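Local atomic coordinates of acetyltransferase (Elizabethkingia anophelis, PDB entry 6AO7), a protein that binds acetyl-CoA and, as a member of the GNAT family, probably transfers its acetyl group to an amine of an acceptor substrate. Residues I58-V62 with K74-A79; D33-L38 with D139-E143. All blocks are in the same frame, centred on the assembly; numbering follows the deposited sequence.

Contact 1. Residues I58-V62 with K74-A79; sequences IGCYV and KNIAVA. With ACO (acetyl coenzyme *a), chain B.
V62 and N75 meet near one end of an antiparallel strand pair, the valine CG2 lying 4.0 Å from the asparagine CB, and the hairpin they belong to illustrates how a GNAT sheet serves a cofactor. Backbone bonds join the strands in alternation: C60 and A77 form a hydrogen-bonded pair, with C60 N to A77 O and A77 N to C60 O both 3.0 Å, while G59 with V78 and Y61 with I76 are non-hydrogen-bonded pairs. In the latter pairs the NH and carbonyl groups of I76 turn outward, as does the NH of V78, and acetyl-CoA takes them up like a further strand. I76 N donates to the acetyl O of the cofactor, and N4P of the pantetheine arm returns a bond of 2.8 Å to I76 O; V78 N reaches O9P at 2.8 Å.

The side chains divide between two faces. On that of C60, V62, N75 and A77, the cysteine SG touches A77 CB at 4.3 Å. N75 sends its amide away from V62, CG being anti to the backbone N (chi1 -167°), and ND2 is held by L29 O and the hydroxyl of Y42; OD1 is buried without a partner. On the other face Y61 CB rests against I76 CG1 at 4.1 Å, but the ring leaves the strand partner: its CG sits between the backbone N and carbonyl carbon (chi1 63°), and the hydroxyl bonds to D94. I76 CG2 lies against the cofactor's acetyl O and C3P.

On the outer side, against strand 47-53, I58 and G59 both face A51, a classic beta bulge. Helix 87-101 packs on the side of Y61 and I76, helix 26-32 on that of C60 and N75, and strand 47-53 continues the sheet beyond 56-65.

Contact 2. Residues D33-L38 with D139-E143; sequences DPSKEL and DNYPE
An Asx turn running into a capped helix start forms one half of this contact, and the tyrosine just past the end of helix 136-140 forms the other. In the turn, D33 OD1 accepts from S35 N at 3.0 Å; S35 then occupies the N-cap position of helix 36-45, its OG taking the bond from L38 N at 3.0 Å with an N-H...O angle of 167°. Two successive side-chain acceptors thus fix the loop against which Y141 leans.

The Y141 ring reaches across with its CG anti to the carbonyl carbon (chi1 -61°), which carries the hydroxyl to D33, with L38 CD1 beside it. D33 OD1 lies at the ring edge, in its plane, 3.0 Å from Y141 OH. Carboxylate and ring planes stand 57° apart. A water completes the polar end: it donates to D33 OD2 at 2.6 Å and also bonds Y141 OH at 3.1 Å.

Apolar carbons meet the ring obliquely near CE1 and CZ, and they come from both sides of its plane. On one side P34 CG approaches CE1 of Y141 at 3.6 Å, the two side chains crossing at about a right angle. On the other side are S35 CB, also near CE1, and L38 CD1, which comes from the direction of the helix to within 3.6 Å of Y141 CZ.

D33 has a further partner in the Y42 hydroxyl, which bonds OD2, so both carboxylate oxygens are engaged. These partners, S35 N on OD1 and the water and the Y42 hydroxyl on OD2, limit rotation of the carboxylate, while the proline on one side and the serine and leucine on the other steady the tyrosine ring beside it.

Contact 1 lies in the core and rests on regular backbone bonding between neighbouring strands, with acetyl-CoA bonded to the side of strand 70-78 that faces away from 56-65. Contact 2, at the surface between residues a hundred positions apart, ties the start of helix 36-45 to the end of helix 136-140 through the D33 carboxylate, the Y141 hydroxyl and a water, with P34, S35 and L38 carbons against the tyrosine ring. The hairpin lies within the long chain excursion that contact 2 closes. Their centres are about 17 Å apart, yet they touch where N75 ND2 packs on D33 CB, and the Y42 hydroxyl bonds to both N75 and D33, joining sheet and loop.

Contact 1. Residues I58-V62 with K74-A79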
loop_
_atom_site.group_PDB
_atom_site.type_symbol
_atom_site.label_atom_id
_atom_site.label_comp_id
_atom_site.label_asym_id
_atom_site.label_seq_id
_atom_site.Cartn_x
_atom_site.Cartn_y
_atom_site.Cartn_z
ATOM N N ILE A 58 6.429 -8.105 -25.707
ATOM C CA ILE A 58 6.064 -6.864 -25.036
ATOM C C ILE A 58 5.861 -7.042 -23.542
ATOM O O ILE A 58 5.569 -6.063 -22.851
ATOM C CB ILE A 58 4.803 -6.242 -25.665
ATOM C CG1 ILE A 58 3.639 -7.219 -25.515
ATOM C CG2 ILE A 58 5.051 -5.881 -27.133
ATOM C CD1 ILE A 58 2.309 -6.616 -25.805
ATOM N N GLY A 59 6.012 -8.247 -23.021
ATOM C CA GLY A 59 5.844 -8.451 -21.594
ATOM C C GLY A 59 6.349 -9.823 -21.227
ATOM O O GLY A 59 6.611 -10.662 -22.097
ATOM N N CYS A 60 6.476 -10.042 -19.915
ATOM C CA CYS A 60 7.023 -11.297 -19.406
ATOM C C CYS A 60 6.706 -11.421 -17.929
ATOM O O CYS A 60 6.429 -10.427 -17.249
ATOM C CB CYS A 60 8.543 -11.377 -19.613
ATOM S SG CYS A 60 9.464 -10.057 -18.767
ATOM N N TYR A 61 6.769 -12.657 -17.436
ATOM C CA TYR A 61 6.774 -12.891 -15.997
ATOM C C TYR A 61 7.598 -14.143 -15.685
ATOM O O TYR A 61 7.833 -14.996 -16.549
ATOM C CB TYR A 61 5.356 -13.011 -15.417
ATOM C CG TYR A 61 4.505 -14.167 -15.904
ATOM C CD1 TYR A 61 4.646 -15.450 -15.357
ATOM C CD2 TYR A 61 3.509 -13.969 -16.865
ATOM C CE1 TYR A 61 3.835 -16.494 -15.767
ATOM C CE2 TYR A 61 2.687 -15.016 -17.283
ATOM C CZ TYR A 61 2.859 -16.276 -16.728
ATOM O OH TYR A 61 2.051 -17.323 -17.118
ATOM N N VAL A 62 8.048 -14.220 -14.434
ATOM C CA VAL A 62 8.819 -15.348 -13.921
ATOM C C VAL A 62 8.101 -15.915 -12.700
ATOM O O VAL A 62 7.822 -15.178 -11.736
ATOM C CB VAL A 62 10.248 -14.935 -13.543
ATOM C CG1 VAL A 62 10.990 -16.134 -12.931
ATOM C CG2 VAL A 62 10.968 -14.367 -14.752
ATOM N N LYS A 74 8.276 -13.625 -9.226
ATOM C CA LYS A 74 9.503 -12.895 -8.937
ATOM C C LYS A 74 9.688 -11.697 -9.855
ATOM O O LYS A 74 10.468 -10.795 -9.530
ATOM C CB LYS A 74 10.724 -13.810 -9.064
ATOM C CG LYS A 74 11.144 -14.576 -7.779
ATOM C CD LYS A 74 11.773 -13.669 -6.720
ATOM C CE LYS A 74 12.687 -14.464 -5.773
ATOM N NZ LYS A 74 13.196 -13.633 -4.638
ATOM N N ASN A 75 9.011 -11.684 -10.998
ATOM C CA ASN A 75 9.229 -10.637 -11.987
ATOM C C ASN A 75 8.008 -10.575 -12.886
ATOM O O ASN A 75 7.517 -11.607 -13.331
ATOM C CB ASN A 75 10.495 -10.912 -12.814
ATOM C CG ASN A 75 10.933 -9.710 -13.628
ATOM O OD1 ASN A 75 10.213 -9.262 -14.521
ATOM N ND2 ASN A 75 12.139 -9.213 -13.357
ATOM N N ILE A 76 7.477 -9.376 -13.095
ATOM C CA ILE A 76 6.410 -9.185 -14.068
ATOM C C ILE A 76 6.600 -7.806 -14.686
ATOM O O ILE A 76 6.768 -6.810 -13.968
ATOM C CB ILE A 76 5.000 -9.344 -13.454
ATOM C CG1 ILE A 76 3.935 -9.233 -14.551
ATOM C CG2 ILE A 76 4.737 -8.320 -12.341
ATOM C CD1 ILE A 76 2.507 -9.359 -14.020
ATOM N N ALA A 77 6.608 -7.743 -16.015
ATOM C CA ALA A 77 6.921 -6.473 -16.669
ATOM C C ALA A 77 6.172 -6.340 -17.988
ATOM O O ALA A 77 5.904 -7.329 -18.672
ATOM C CB ALA A 77 8.428 -6.335 -16.928
ATOM N N VAL A 78 5.851 -5.095 -18.338
ATOM C CA VAL A 78 5.243 -4.756 -19.615
ATOM C C VAL A 78 6.048 -3.622 -20.216
ATOM O O VAL A 78 6.384 -2.660 -19.512
ATOM C CB VAL A 78 3.766 -4.351 -19.445
ATOM C CG1 VAL A 78 3.216 -3.761 -20.722
ATOM C CG2 VAL A 78 2.950 -5.555 -18.997
ATOM N N ALA A 79 6.348 -3.728 -21.516
ATOM C CA ALA A 79 7.083 -2.690 -22.229
ATOM C C ALA A 79 6.507 -1.315 -21.924
ATOM O O ALA A 79 5.289 -1.140 -21.859
ATOM C CB ALA A 79 7.035 -2.950 -23.737
HETATM N N1A ACO B . -2.818 4.429 -8.430
HETATM C C2A ACO B . -3.168 3.152 -8.591
HETATM N N3A ACO B . -3.503 2.510 -9.712
HETATM C C4A ACO B . -3.484 3.334 -10.763
HETATM C C5A ACO B . -3.168 4.686 -10.752
HETATM C C6A ACO B . -2.807 5.243 -9.508
HETATM N N6A ACO B . -2.475 6.525 -9.331
HETATM N N7A ACO B . -3.315 5.234 -12.017
HETATM C C8A ACO B . -3.704 4.218 -12.752
HETATM N N9A ACO B . -3.821 3.040 -12.061
HETATM C C1B ACO B . -4.277 1.743 -12.559
HETATM C C2B ACO B . -4.851 1.720 -13.967
HETATM O O2B ACO B . -6.162 2.263 -14.030
HETATM C C3B ACO B . -4.878 0.209 -14.187
HETATM O O3B ACO B . -5.973 -0.409 -13.480
HETATM P P3B ACO B . -7.430 -0.729 -14.079
HETATM O O7A ACO B . -8.091 0.644 -14.319
HETATM O O8A ACO B . -7.194 -1.588 -15.344
HETATM O O9A ACO B . -8.170 -1.524 -13.041
HETATM C C4B ACO B . -3.646 -0.290 -13.415
HETATM O O4B ACO B . -3.200 0.832 -12.613
HETATM C C5B ACO B . -2.548 -0.833 -14.298
HETATM O O5B ACO B . -3.195 -1.866 -15.074
HETATM P P1A ACO B . -2.517 -2.506 -16.451
HETATM O O1A ACO B . -2.653 -1.651 -17.652
HETATM O O2A ACO B . -3.187 -3.861 -16.628
HETATM O O3A ACO B . -0.993 -2.627 -16.000
HETATM P P2A ACO B . 0.363 -2.694 -16.839
HETATM O O4A ACO B . -0.031 -3.174 -18.181
HETATM O O5A ACO B . 0.971 -1.305 -16.871
HETATM O O6A ACO B . 1.354 -3.651 -16.047
HETATM C CBP ACO B . 3.229 -3.428 -14.530
HETATM C CCP ACO B . 1.715 -3.358 -14.692
HETATM C CDP ACO B . 3.683 -4.868 -14.821
HETATM C CEP ACO B . 3.581 -3.065 -13.077
HETATM C CAP ACO B . 3.914 -2.473 -15.542
HETATM O OAP ACO B . 3.433 -1.149 -15.374
HETATM C C9P ACO B . 5.434 -2.509 -15.549
HETATM O O9P ACO B . 6.024 -3.369 -16.194
HETATM N N8P ACO B . 6.061 -1.622 -14.784
HETATM C C7P ACO B . 7.508 -1.619 -14.625
HETATM C C6P ACO B . 8.029 -2.925 -14.033
HETATM C C5P ACO B . 7.437 -3.213 -12.673
HETATM O O5P ACO B . 7.299 -2.325 -11.837
HETATM N N4P ACO B . 7.087 -4.476 -12.439
HETATM C C3P ACO B . 6.556 -4.942 -11.163
HETATM C C2P ACO B . 7.606 -4.953 -10.072
HETATM S S1P ACO B . 7.296 -6.077 -8.658
HETATM C C ACO B . 7.784 -7.621 -9.390
HETATM O O ACO B . 8.129 -7.715 -10.536
HETATM C CH3 ACO B . 7.667 -8.781 -8.449
#

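Contact 2. Residues D33-L38 with D139-E143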
loop_
_atom_site.group_PDB
_atom_site.type_symbol
_atom_site.label_atom_id
_atom_site.label_comp_id
_atom_site.label_asym_id
_atom_site.label_seq_id
_atom_site.Cartn_x
_atom_site.Cartn_y
_atom_site.Cartn_z
ATOM N N ASP A 33 13.135 -5.455 -12.093
ATOM C CA ASP A 33 14.165 -5.786 -11.121
ATOM C C ASP A 33 15.496 -5.227 -11.613
ATOM O O ASP A 33 16.032 -5.704 -12.623
ATOM C CB ASP A 33 14.233 -7.306 -10.934
ATOM C CG ASP A 33 15.202 -7.738 -9.828
ATOM O OD1 ASP A 33 16.147 -6.985 -9.483
ATOM O OD2 ASP A 33 15.017 -8.864 -9.313
ATOM N N PRO A 34 16.058 -4.218 -10.936
ATOM C CA PRO A 34 17.260 -3.553 -11.453
ATOM C C PRO A 34 18.524 -4.401 -11.398
ATOM O O PRO A 34 19.562 -3.971 -11.922
ATOM C CB PRO A 34 17.388 -2.320 -10.553
ATOM C CG PRO A 34 16.687 -2.706 -9.295
ATOM C CD PRO A 34 15.544 -3.574 -9.716
ATOM N N SER A 35 18.482 -5.593 -10.808
ATOM C CA SER A 35 19.676 -6.408 -10.621
ATOM C C SER A 35 19.657 -7.579 -11.598
ATOM O O SER A 35 18.898 -8.535 -11.411
ATOM C CB SER A 35 19.772 -6.908 -9.185
ATOM O OG SER A 35 20.794 -7.886 -9.096
ATOM N N LYS A 36 20.513 -7.509 -12.624
ATOM C CA LYS A 36 20.657 -8.634 -13.546
ATOM C C LYS A 36 21.135 -9.885 -12.821
ATOM O O LYS A 36 20.865 -11.007 -13.268
ATOM C CB LYS A 36 21.627 -8.275 -14.680
ATOM C CG LYS A 36 21.533 -9.196 -15.897
ATOM C CD LYS A 36 22.895 -9.721 -16.331
ATOM C CE LYS A 36 22.815 -10.435 -17.672
ATOM N NZ LYS A 36 22.683 -9.464 -18.800
ATOM N N GLU A 37 21.848 -9.716 -11.705
ATOM C CA GLU A 37 22.310 -10.866 -10.939
ATOM C C GLU A 37 21.142 -11.570 -10.267
ATOM O O GLU A 37 21.034 -12.801 -10.321
ATOM C CB GLU A 37 23.343 -10.426 -9.905
ATOM N N LEU A 38 20.249 -10.800 -9.640
ATOM C CA LEU A 38 19.072 -11.400 -9.017
ATOM C C LEU A 38 18.149 -12.023 -10.059
ATOM O O LEU A 38 17.569 -13.087 -9.813
ATOM C CB LEU A 38 18.328 -10.361 -8.183
ATOM C CG LEU A 38 18.946 -10.062 -6.818
ATOM C CD1 LEU A 38 18.199 -8.939 -6.124
ATOM C CD2 LEU A 38 18.969 -11.326 -5.952
ATOM N N ASP A 139 18.681 -4.025 1.965
ATOM C CA ASP A 139 19.644 -5.097 2.193
ATOM C C ASP A 139 20.089 -5.765 0.898
ATOM O O ASP A 139 21.233 -6.219 0.804
ATOM C CB ASP A 139 19.063 -6.167 3.125
ATOM C CG ASP A 139 18.742 -5.641 4.512
ATOM O OD1 ASP A 139 19.039 -4.461 4.809
ATOM O OD2 ASP A 139 18.175 -6.416 5.309
ATOM N N ASN A 140 19.216 -5.843 -0.101
ATOM C CA ASN A 140 19.476 -6.663 -1.272
ATOM C C ASN A 140 19.875 -5.878 -2.511
ATOM O O ASN A 140 20.260 -6.494 -3.512
ATOM C CB ASN A 140 18.251 -7.526 -1.587
ATOM C CG ASN A 140 18.131 -8.709 -0.655
ATOM O OD1 ASN A 140 18.883 -9.678 -0.772
ATOM N ND2 ASN A 140 17.190 -8.640 0.274
ATOM N N TYR A 141 19.805 -4.552 -2.481
ATOM C CA TYR A 141 20.249 -3.742 -3.605
ATOM C C TYR A 141 21.208 -2.678 -3.084
ATOM O O TYR A 141 20.909 -2.012 -2.076
ATOM C CB TYR A 141 19.072 -3.088 -4.343
ATOM C CG TYR A 141 18.098 -4.074 -4.945
ATOM C CD1 TYR A 141 18.159 -4.417 -6.289
ATOM C CD2 TYR A 141 17.128 -4.674 -4.167
ATOM C CE1 TYR A 141 17.261 -5.327 -6.838
ATOM C CE2 TYR A 141 16.233 -5.577 -4.700
ATOM C CZ TYR A 141 16.296 -5.899 -6.031
ATOM O OH TYR A 141 15.392 -6.799 -6.546
ATOM N N PRO A 142 22.348 -2.480 -3.735
ATOM C CA PRO A 142 23.348 -1.537 -3.215
ATOM C C PRO A 142 22.879 -0.088 -3.259
ATOM O O PRO A 142 22.994 0.634 -2.263
ATOM C CB PRO A 142 24.556 -1.773 -4.133
ATOM C CG PRO A 142 23.967 -2.341 -5.393
ATOM C CD PRO A 142 22.798 -3.163 -4.961
ATOM N N GLU A 143 22.340 0.342 -4.397
ATOM C CA GLU A 143 21.895 1.724 -4.523
ATOM C C GLU A 143 20.443 1.860 -4.075
ATOM O O GLU A 143 19.607 1.022 -4.428
ATOM C CB GLU A 143 22.029 2.202 -5.968
HETATM O O HOH W 1 14.229 -9.677 -6.966
#